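Local coordinates for protein serine protease (Arthrobacter nicotinovorans, PDB 3WY8) that is a trypsin-like serine protease, probably secreted, with keratinolytic activity, at residues Val1-Thr6 against Leu141-Gly146; Ala119-Ser124 against Ala158-Pro163; Leu123-Phe128 against Trp175-Ser180. All blocks are in the same frame, centred on the assembly; numbering follows the deposited sequence.

Contact 1. Residues Val1-Thr6 against Leu141-Gly146; sequences VNQSET and LKSCSG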
loop_
_atom_site.group_PDB
_atom_site.type_symbol
_atom_site.label_atom_id
_atom_site.label_comp_id
_atom_site.label_asym_id
_atom_site.label_seq_id
_atom_site.Cartn_x
_atom_site.Cartn_y
_atom_site.Cartn_z
ATOM N N VAL A 1 4.642 18.134 -0.621
ATOM C CA VAL A 1 4.100 18.763 0.615
ATOM C C VAL A 1 3.429 17.726 1.521
ATOM O O VAL A 1 2.786 16.793 1.041
ATOM C CB VAL A 1 3.138 19.944 0.289
ATOM C CG1 VAL A 1 1.875 19.462 -0.396
ATOM C CG2 VAL A 1 2.803 20.726 1.548
ATOM N N ASN A 2 3.600 17.903 2.829
ATOM C CA ASN A 2 3.023 17.012 3.826
ATOM C C ASN A 2 1.752 17.614 4.410
ATOM O O ASN A 2 1.757 18.756 4.881
ATOM C CB ASN A 2 4.031 16.742 4.943
ATOM C CG ASN A 2 5.373 16.249 4.423
ATOM O OD1 ASN A 2 5.438 15.437 3.499
ATOM N ND2 ASN A 2 6.453 16.730 5.030
ATOM N N GLN A 3 0.666 16.854 4.379
ATOM C CA GLN A 3 -0.606 17.358 4.899
ATOM C C GLN A 3 -1.486 16.300 5.549
ATOM O O GLN A 3 -1.321 15.097 5.313
ATOM C CB GLN A 3 -1.381 18.148 3.831
ATOM C CG GLN A 3 -1.620 17.429 2.523
ATOM C CD GLN A 3 -1.991 18.371 1.374
ATOM O OE1 GLN A 3 -2.711 19.349 1.559
ATOM N NE2 GLN A 3 -1.505 18.061 0.181
ATOM N N SER A 4 -2.406 16.769 6.386
ATOM C CA SER A 4 -3.468 15.938 6.924
ATOM C C SER A 4 -4.589 15.856 5.897
ATOM O O SER A 4 -4.848 16.821 5.172
ATOM C CB SER A 4 -3.986 16.522 8.238
ATOM O OG SER A 4 -2.965 16.543 9.223
ATOM N N GLU A 5 -5.243 14.701 5.842
ATOM C CA GLU A 5 -6.258 14.411 4.834
ATOM C C GLU A 5 -7.543 13.899 5.472
ATOM O O GLU A 5 -7.496 13.096 6.408
ATOM C CB GLU A 5 -5.736 13.339 3.866
ATOM C CG GLU A 5 -4.508 13.745 3.057
ATOM C CD GLU A 5 -4.825 14.736 1.945
ATOM O OE1 GLU A 5 -6.017 14.929 1.616
ATOM O OE2 GLU A 5 -3.873 15.322 1.397
ATOM N N THR A 6 -8.693 14.350 4.972
ATOM C CA THR A 6 -9.951 13.723 5.376
ATOM C C THR A 6 -9.963 12.311 4.807
ATOM O O THR A 6 -9.325 12.062 3.776
ATOM C CB THR A 6 -11.210 14.477 4.890
ATOM O OG1 THR A 6 -11.143 14.669 3.473
ATOM C CG2 THR A 6 -11.330 15.805 5.588
ATOM N N LEU A 141 -5.517 9.700 8.317
ATOM C CA LEU A 141 -4.897 9.715 6.994
ATOM C C LEU A 141 -4.014 10.947 6.782
ATOM O O LEU A 141 -4.427 12.074 7.064
ATOM C CB LEU A 141 -5.985 9.674 5.914
ATOM C CG LEU A 141 -5.536 9.453 4.469
ATOM C CD1 LEU A 141 -4.914 8.066 4.291
ATOM C CD2 LEU A 141 -6.718 9.643 3.534
ATOM N N LYS A 142 -2.804 10.712 6.275
ATOM C CA LYS A 142 -1.863 11.775 5.932
ATOM C C LYS A 142 -1.403 11.593 4.497
ATOM O O LYS A 142 -1.619 10.533 3.902
ATOM C CB LYS A 142 -0.645 11.758 6.868
ATOM C CG LYS A 142 -0.985 11.742 8.358
ATOM C CD LYS A 142 -1.744 12.979 8.791
ATOM C CE LYS A 142 -1.984 12.966 10.287
ATOM N NZ LYS A 142 -2.899 14.077 10.700
ATOM N N SER A 143 -0.777 12.628 3.943
ATOM C CA SER A 143 -0.220 12.530 2.598
ATOM C C SER A 143 1.134 13.216 2.457
ATOM O O SER A 143 1.522 14.048 3.287
ATOM C CB SER A 143 -1.204 13.076 1.560
ATOM O OG SER A 143 -1.366 14.478 1.688
ATOM N N CYS A 144 1.847 12.822 1.406
ATOM C CA CYS A 144 3.062 13.479 0.947
ATOM C C CYS A 144 2.942 13.649 -0.558
ATOM O O CYS A 144 2.165 12.948 -1.205
ATOM C CB CYS A 144 4.283 12.612 1.231
ATOM S SG CYS A 144 4.630 12.302 2.959
ATOM N N SER A 145 3.714 14.571 -1.122
ATOM C CA SER A 145 3.723 14.746 -2.570
ATOM C C SER A 145 5.077 15.232 -3.073
ATOM O O SER A 145 5.825 15.896 -2.347
ATOM C CB SER A 145 2.606 15.696 -3.014
ATOM O OG SER A 145 2.864 17.018 -2.576
ATOM N N GLY A 146 5.389 14.886 -4.316
ATOM C CA GLY A 146 6.591 15.393 -4.963
ATOM C C GLY A 146 6.923 14.677 -6.252
ATOM O O GLY A 146 6.164 13.822 -6.721
HETATM O O HOH W 1 5.935 15.845 0.799
HETATM O O HOH W 2 0.397 15.987 0.179
#

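Contact 2. Residues Ala119-Ser124 against Ala158-Pro163; sequences AARGLS and ATQGIP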
loop_
_atom_site.group_PDB
_atom_site.type_symbol
_atom_site.label_atom_id
_atom_site.label_comp_id
_atom_site.label_asym_id
_atom_site.label_seq_id
_atom_site.Cartn_x
_atom_site.Cartn_y
_atom_site.Cartn_z
ATOM N N ALA A 119 5.036 2.299 -16.453
ATOM C CA ALA A 119 4.971 3.727 -16.734
ATOM C C ALA A 119 6.366 4.346 -16.676
ATOM O O ALA A 119 7.349 3.668 -16.364
ATOM C CB ALA A 119 4.035 4.418 -15.748
ATOM N N ALA A 120 6.443 5.634 -16.983
ATOM C CA ALA A 120 7.708 6.361 -16.949
ATOM C C ALA A 120 8.273 6.467 -15.532
ATOM O O ALA A 120 7.525 6.458 -14.554
ATOM C CB ALA A 120 7.516 7.741 -17.530
ATOM N N ARG A 121 9.599 6.566 -15.442
ATOM C CA ARG A 121 10.279 6.906 -14.190
ATOM C C ARG A 121 10.328 8.425 -14.081
ATOM O O ARG A 121 10.486 9.113 -15.086
ATOM C CB ARG A 121 11.701 6.345 -14.186
ATOM C CG ARG A 121 11.776 4.825 -14.258
ATOM C CD ARG A 121 13.211 4.328 -14.127
ATOM N NE ARG A 121 13.763 4.583 -12.797
ATOM C CZ ARG A 121 13.536 3.827 -11.721
ATOM N NH1 ARG A 121 12.766 2.746 -11.797
ATOM N NH2 ARG A 121 14.086 4.156 -10.558
ATOM N N GLY A 122 10.179 8.949 -12.870
ATOM C CA GLY A 122 10.300 10.389 -12.650
ATOM C C GLY A 122 8.998 11.165 -12.716
ATOM O O GLY A 122 9.010 12.389 -12.871
ATOM N N LEU A 123 7.872 10.466 -12.587
ATOM C CA LEU A 123 6.570 11.124 -12.518
ATOM C C LEU A 123 6.374 11.831 -11.177
ATOM O O LEU A 123 7.124 11.596 -10.225
ATOM C CB LEU A 123 5.435 10.117 -12.746
ATOM C CG LEU A 123 5.340 9.456 -14.129
ATOM C CD1 LEU A 123 4.278 8.364 -14.112
ATOM C CD2 LEU A 123 5.048 10.480 -15.217
ATOM N N SER A 124 5.377 12.712 -11.119
ATOM C CA SER A 124 4.991 13.363 -9.868
ATOM C C SER A 124 3.871 12.573 -9.205
ATOM O O SER A 124 3.009 12.017 -9.888
ATOM C CB SER A 124 4.566 14.807 -10.123
ATOM O OG SER A 124 5.685 15.566 -10.544
ATOM N N ALA A 158 15.784 -0.309 -8.181
ATOM C CA ALA A 158 14.995 0.437 -9.172
ATOM C C ALA A 158 13.820 1.213 -8.548
ATOM O O ALA A 158 12.854 1.551 -9.236
ATOM C CB ALA A 158 14.508 -0.495 -10.307
ATOM N N THR A 159 13.917 1.494 -7.251
ATOM C CA THR A 159 12.854 2.213 -6.539
ATOM C C THR A 159 12.912 3.704 -6.860
ATOM O O THR A 159 13.839 4.173 -7.518
ATOM C CB THR A 159 12.947 2.027 -5.010
ATOM O OG1 THR A 159 14.224 2.492 -4.551
ATOM C CG2 THR A 159 12.759 0.567 -4.623
ATOM N N GLN A 160 11.901 4.437 -6.410
ATOM C CA GLN A 160 11.876 5.888 -6.562
ATOM C C GLN A 160 11.487 6.526 -5.235
ATOM O O GLN A 160 10.764 5.925 -4.440
ATOM C CB GLN A 160 10.882 6.294 -7.649
ATOM C CG GLN A 160 11.217 5.732 -9.025
ATOM C CD GLN A 160 10.347 6.322 -10.108
ATOM O OE1 GLN A 160 10.784 7.197 -10.853
ATOM N NE2 GLN A 160 9.100 5.864 -10.187
ATOM N N GLY A 161 11.959 7.747 -5.004
ATOM C CA GLY A 161 11.650 8.448 -3.760
ATOM C C GLY A 161 11.033 9.813 -3.959
ATOM O O GLY A 161 11.307 10.486 -4.954
ATOM N N ILE A 162 10.187 10.209 -3.008
ATOM C CA ILE A 162 9.623 11.560 -2.958
ATOM C C ILE A 162 9.840 12.138 -1.560
ATOM O O ILE A 162 9.937 11.383 -0.591
ATOM C CB ILE A 162 8.104 11.597 -3.326
ATOM C CG1 ILE A 162 7.275 10.713 -2.382
ATOM C CG2 ILE A 162 7.887 11.210 -4.788
ATOM C CD1 ILE A 162 5.776 10.932 -2.492
ATOM N N PRO A 163 9.929 13.479 -1.442
ATOM C CA PRO A 163 10.033 14.057 -0.103
ATOM C C PRO A 163 8.772 13.733 0.693
ATOM O O PRO A 163 7.662 13.874 0.173
ATOM C CB PRO A 163 10.129 15.562 -0.380
ATOM C CG PRO A 163 10.667 15.647 -1.766
ATOM C CD PRO A 163 10.001 14.516 -2.485
HETATM O O HOH W 3 7.481 7.530 -12.056
#

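Contact 3. Residues Leu123-Phe128 against Trp175-Ser180; sequences LSYKSF and WFIGNS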
loop_
_atom_site.group_PDB
_atom_site.type_symbol
_atom_site.label_atom_id
_atom_site.label_comp_id
_atom_site.label_asym_id
_atom_site.label_seq_id
_atom_site.Cartn_x
_atom_site.Cartn_y
_atom_site.Cartn_z
ATOM N N LEU A 123 7.872 10.466 -12.587
ATOM C CA LEU A 123 6.570 11.124 -12.518
ATOM C C LEU A 123 6.374 11.831 -11.177
ATOM O O LEU A 123 7.124 11.596 -10.225
ATOM C CB LEU A 123 5.435 10.117 -12.746
ATOM C CG LEU A 123 5.340 9.456 -14.129
ATOM C CD1 LEU A 123 4.278 8.364 -14.112
ATOM C CD2 LEU A 123 5.048 10.480 -15.217
ATOM N N SER A 124 5.377 12.712 -11.119
ATOM C CA SER A 124 4.991 13.363 -9.868
ATOM C C SER A 124 3.871 12.573 -9.205
ATOM O O SER A 124 3.009 12.017 -9.888
ATOM C CB SER A 124 4.566 14.807 -10.123
ATOM O OG SER A 124 5.685 15.566 -10.544
ATOM N N TYR A 125 3.890 12.533 -7.873
ATOM C CA TYR A 125 2.986 11.679 -7.111
ATOM C C TYR A 125 2.403 12.371 -5.892
ATOM O O TYR A 125 2.980 13.321 -5.367
ATOM C CB TYR A 125 3.733 10.443 -6.601
ATOM C CG TYR A 125 4.154 9.473 -7.673
ATOM C CD1 TYR A 125 3.280 8.488 -8.116
ATOM C CD2 TYR A 125 5.433 9.531 -8.227
ATOM C CE1 TYR A 125 3.665 7.582 -9.100
ATOM C CE2 TYR A 125 5.827 8.635 -9.213
ATOM C CZ TYR A 125 4.936 7.663 -9.637
ATOM O OH TYR A 125 5.321 6.775 -10.607
ATOM N N LYS A 126 1.256 11.870 -5.451
ATOM C CA LYS A 126 0.760 12.142 -4.110
ATOM C C LYS A 126 0.558 10.792 -3.423
ATOM O O LYS A 126 -0.168 9.937 -3.929
ATOM C CB LYS A 126 -0.537 12.954 -4.144
ATOM C CG LYS A 126 -0.995 13.423 -2.755
ATOM C CD LYS A 126 -2.191 14.362 -2.833
ATOM C CE LYS A 126 -2.600 14.829 -1.444
ATOM N NZ LYS A 126 -3.674 15.869 -1.454
ATOM N N SER A 127 1.239 10.605 -2.296
ATOM C CA SER A 127 1.198 9.355 -1.541
ATOM C C SER A 127 0.394 9.523 -0.264
ATOM O O SER A 127 0.465 10.561 0.386
ATOM C CB SER A 127 2.615 8.893 -1.200
ATOM O OG SER A 127 2.606 7.922 -0.156
ATOM N N PHE A 128 -0.358 8.489 0.089
ATOM C CA PHE A 128 -1.210 8.507 1.272
ATOM C C PHE A 128 -0.852 7.386 2.229
ATOM O O PHE A 128 -0.325 6.362 1.817
ATOM C CB PHE A 128 -2.669 8.348 0.855
ATOM C CG PHE A 128 -3.223 9.532 0.122
ATOM C CD1 PHE A 128 -4.060 10.436 0.777
ATOM C CD2 PHE A 128 -2.930 9.738 -1.225
ATOM C CE1 PHE A 128 -4.595 11.535 0.099
ATOM C CE2 PHE A 128 -3.452 10.839 -1.912
ATOM C CZ PHE A 128 -4.284 11.738 -1.245
ATOM N N TRP A 175 0.646 5.320 -3.852
ATOM C CA TRP A 175 1.178 6.448 -4.609
ATOM C C TRP A 175 0.283 6.656 -5.818
ATOM O O TRP A 175 0.144 5.752 -6.648
ATOM C CB TRP A 175 2.585 6.136 -5.129
ATOM C CG TRP A 175 3.686 6.187 -4.124
ATOM C CD1 TRP A 175 3.623 5.838 -2.806
ATOM C CD2 TRP A 175 5.042 6.571 -4.373
ATOM N NE1 TRP A 175 4.852 6.001 -2.212
ATOM C CE2 TRP A 175 5.742 6.449 -3.153
ATOM C CE3 TRP A 175 5.734 7.011 -5.510
ATOM C CZ2 TRP A 175 7.102 6.761 -3.034
ATOM C CZ3 TRP A 175 7.087 7.319 -5.395
ATOM C CH2 TRP A 175 7.756 7.189 -4.165
ATOM N N PHE A 176 -0.310 7.841 -5.928
ATOM C CA PHE A 176 -1.103 8.177 -7.111
ATOM C C PHE A 176 -0.314 9.104 -8.012
ATOM O O PHE A 176 0.276 10.074 -7.535
ATOM C CB PHE A 176 -2.425 8.847 -6.720
ATOM C CG PHE A 176 -3.301 7.992 -5.851
ATOM C CD1 PHE A 176 -4.062 6.971 -6.405
ATOM C CD2 PHE A 176 -3.360 8.207 -4.478
ATOM C CE1 PHE A 176 -4.874 6.166 -5.599
ATOM C CE2 PHE A 176 -4.164 7.412 -3.668
ATOM C CZ PHE A 176 -4.921 6.390 -4.225
ATOM N N ILE A 177 -0.283 8.799 -9.309
ATOM C CA ILE A 177 0.321 9.716 -10.281
ATOM C C ILE A 177 -0.482 11.009 -10.263
ATOM O O ILE A 177 -1.706 10.979 -10.367
ATOM C CB ILE A 177 0.313 9.150 -11.717
ATOM C CG1 ILE A 177 1.079 7.826 -11.783
ATOM C CG2 ILE A 177 0.912 10.172 -12.695
ATOM C CD1 ILE A 177 0.833 7.030 -13.071
ATOM N N GLY A 178 0.209 12.137 -10.125
ATOM C CA GLY A 178 -0.461 13.434 -10.094
ATOM C C GLY A 178 -0.596 13.989 -8.692
ATOM O O GLY A 178 0.278 13.771 -7.847
ATOM N N ASN A 179 -1.699 14.696 -8.444
ATOM C CA ASN A 179 -1.883 15.433 -7.189
ATOM C C ASN A 179 -3.173 15.123 -6.431
ATOM O O ASN A 179 -3.588 15.899 -5.563
ATOM C CB ASN A 179 -1.784 16.944 -7.451
ATOM C CG ASN A 179 -2.879 17.466 -8.377
ATOM O OD1 ASN A 179 -3.777 16.725 -8.801
ATOM N ND2 ASN A 179 -2.810 18.758 -8.694
ATOM N N SER A 180 -3.800 13.994 -6.750
ATOM C CA SER A 180 -5.107 13.657 -6.185
ATOM C C SER A 180 -5.246 12.178 -5.837
ATOM O O SER A 180 -4.669 11.319 -6.498
ATOM C CB SER A 180 -6.223 14.062 -7.156
ATOM O OG SER A 180 -7.487 13.627 -6.683
HETATM O O HOH W 4 2.128 15.767 -6.922
HETATM O O HOH W 5 -2.830 18.019 -2.989
#

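Contact 1. Residues Val1-Thr6 against Leu141-Gly146
Q3 and S143 form an antiparallel hydrogen-bonded pair that brings the N-terminal segment V1-T6 alongside strand 142-150. Q3 N donates to S143 O at 3.1 Å, and S143 N donates to Q3 O at 2.9 Å. One step on, S4 faces K142 as a non-hydrogen-bonded pair, and E5 N reaches L141 O. On the face carrying Q3 and S143, the hydroxyl of S143 is the hub. S143 OG sits between the backbone N and the carbonyl carbon (chi1 68°) and donates to E5 OE2 at 2.7 Å, where the carboxylate offers its anti lone pair. A water gives one proton to S143 OG and one to V1 O, and accepts from Q3 NE2. E5 OE2 also forms a salt bridge with K126. With an alanine here in place of E5, S143 OG is likely to lose its acceptor and the ammonium of K126 its carboxylate mate. On the other face K142 NZ donates to S4 OG at 2.9 Å; the lysine chain bends at chi2 (-62°) to lie over S4. At the chain start, V1 N donates to S145 OG at 2.9 Å, while V1 CG1 rests on that oxygen. N2 OD1 lies 3.3 Å from C144 SG, whose disulfide runs to C164. The first residues flank the C-terminal barrel as an antiparallel strand, fixed by carboxylate, hydroxyls and water rather than an apolar core, which fits their partly exposed position.

Contact 2. Residues Ala119-Ser124 against Ala158-Pro163
R121 grips the carbonyls of A158 and T159 with its guanidinium. R121 NH1 donates to A158 O at 2.8 Å, with the acceptor almost in the guanidinium plane. R121 NH2 makes two weak bonds, to T159 O at 3.1 Å and to A158 O at 3.2 Å. A158 O is therefore shared by both terminal nitrogens. The arginine chain bends at chi3 (67°), which turns the group toward these carbonyls. Q160 lies over one face of the guanidinium, with CG 3.6 Å from R121 NH2. The guanidinium and amide planes are 39° apart. The amide of the same side chain holds the loop backbone. Q160 OE1 accepts from G122 N at 2.7 Å, and the donor lies in the carbonyl plane of the amide. Q160 NE2 donates to a water, which also accepts from L123 N and donates to A120 O. Both ends of the amide thus serve the turn around G122. A CB at the backbone angles of G122 would be jammed against the preceding carbonyl O, which calls for glycine. Further out, R121 NH2 also bonds N150, and T159 OG1 bonds Y191. A119 O takes a bond from Y204 OH. The loop A119-L123 follows helix 106-110 and leads into strand 124-129. Strand 160-163 runs between strands 142-150 and 199-202, so the contact ties this loop to the start of an inner strand of the C-terminal barrel.

Contact 3. Residues Leu123-Phe128 against Trp175-Ser180
Y125 and W175 meet edge to face at the apolar centre. The six-membered ring of the tryptophan turns its edge to the tyrosine face, with centroids 5.0 Å apart and planes at 59°. W175 CE3 comes over that face toward its rim, 3.6 Å from Y125 CG. S127 lies on the indole from the other strand: its CB sits over the five-membered ring of W175, 4.0 Å from the centroid, as a CH-pi contact. S127 OG is turned anti to the backbone N (chi1 163°), which takes the hydroxyl to N189, also the acceptor of the indole NE1, while I162 packs against both W175 and S127. Next to the centre, I177 CG1 touches Y125 CE1, and I177 CD1 meets L123 CD1 at 3.8 Å. On the face that carries K126 and F176, F128 CD2 comes in at the edge of the F176 ring, 3.6 Å from F176 CE2. I11 of strand 11-18, in the N-terminal barrel, touches both phenylalanines. Strands 124-128 and 175-177 run antiparallel in the sheet of the C-terminal barrel of the trypsin-like two-barrel fold. K126 and F176 form the hydrogen-bonded pair of the ladder, with K126 N to F176 O and F176 N to K126 O both at 2.9 Å. Y125 and I177 follow as a non-hydrogen-bonded pair, closed on its far side by G178 N donating to S124 O at 2.8 Å in a straight bond (180°). The backbone angles of G178 call for glycine. A water donates to both Y125 O and G178 O. At the polar edge the K126 chain runs out extended, its CD 3.4 Å from N179 O. K126 NZ, already paired with E5, donates to a second water, which bonds N179 O weakly.

In the fold
All three contacts reach the same antiparallel sheet. Strand 142-150 of contact 1 lies beside strand 124-129 of contact 3 and beside strand 160-163 of contact 2. The centres of contacts 1 and 3 are about 10 Å apart. Probable backbone hydrogen bonds join them, from S127 N to C144 O at 2.7 Å and from Y125 N to G146 O at 2.9 Å. Contacts 2 and 3 share L123 and S124, and their centres are also about 10 Å apart; W175 CH2 comes within 3.3 Å of Q160 O. Contacts 1 and 2 are about 17 Å apart at their centres. S171, H43 and D92 probably form the catalytic triad; the side chain of T159 lies near these residues, without touching them.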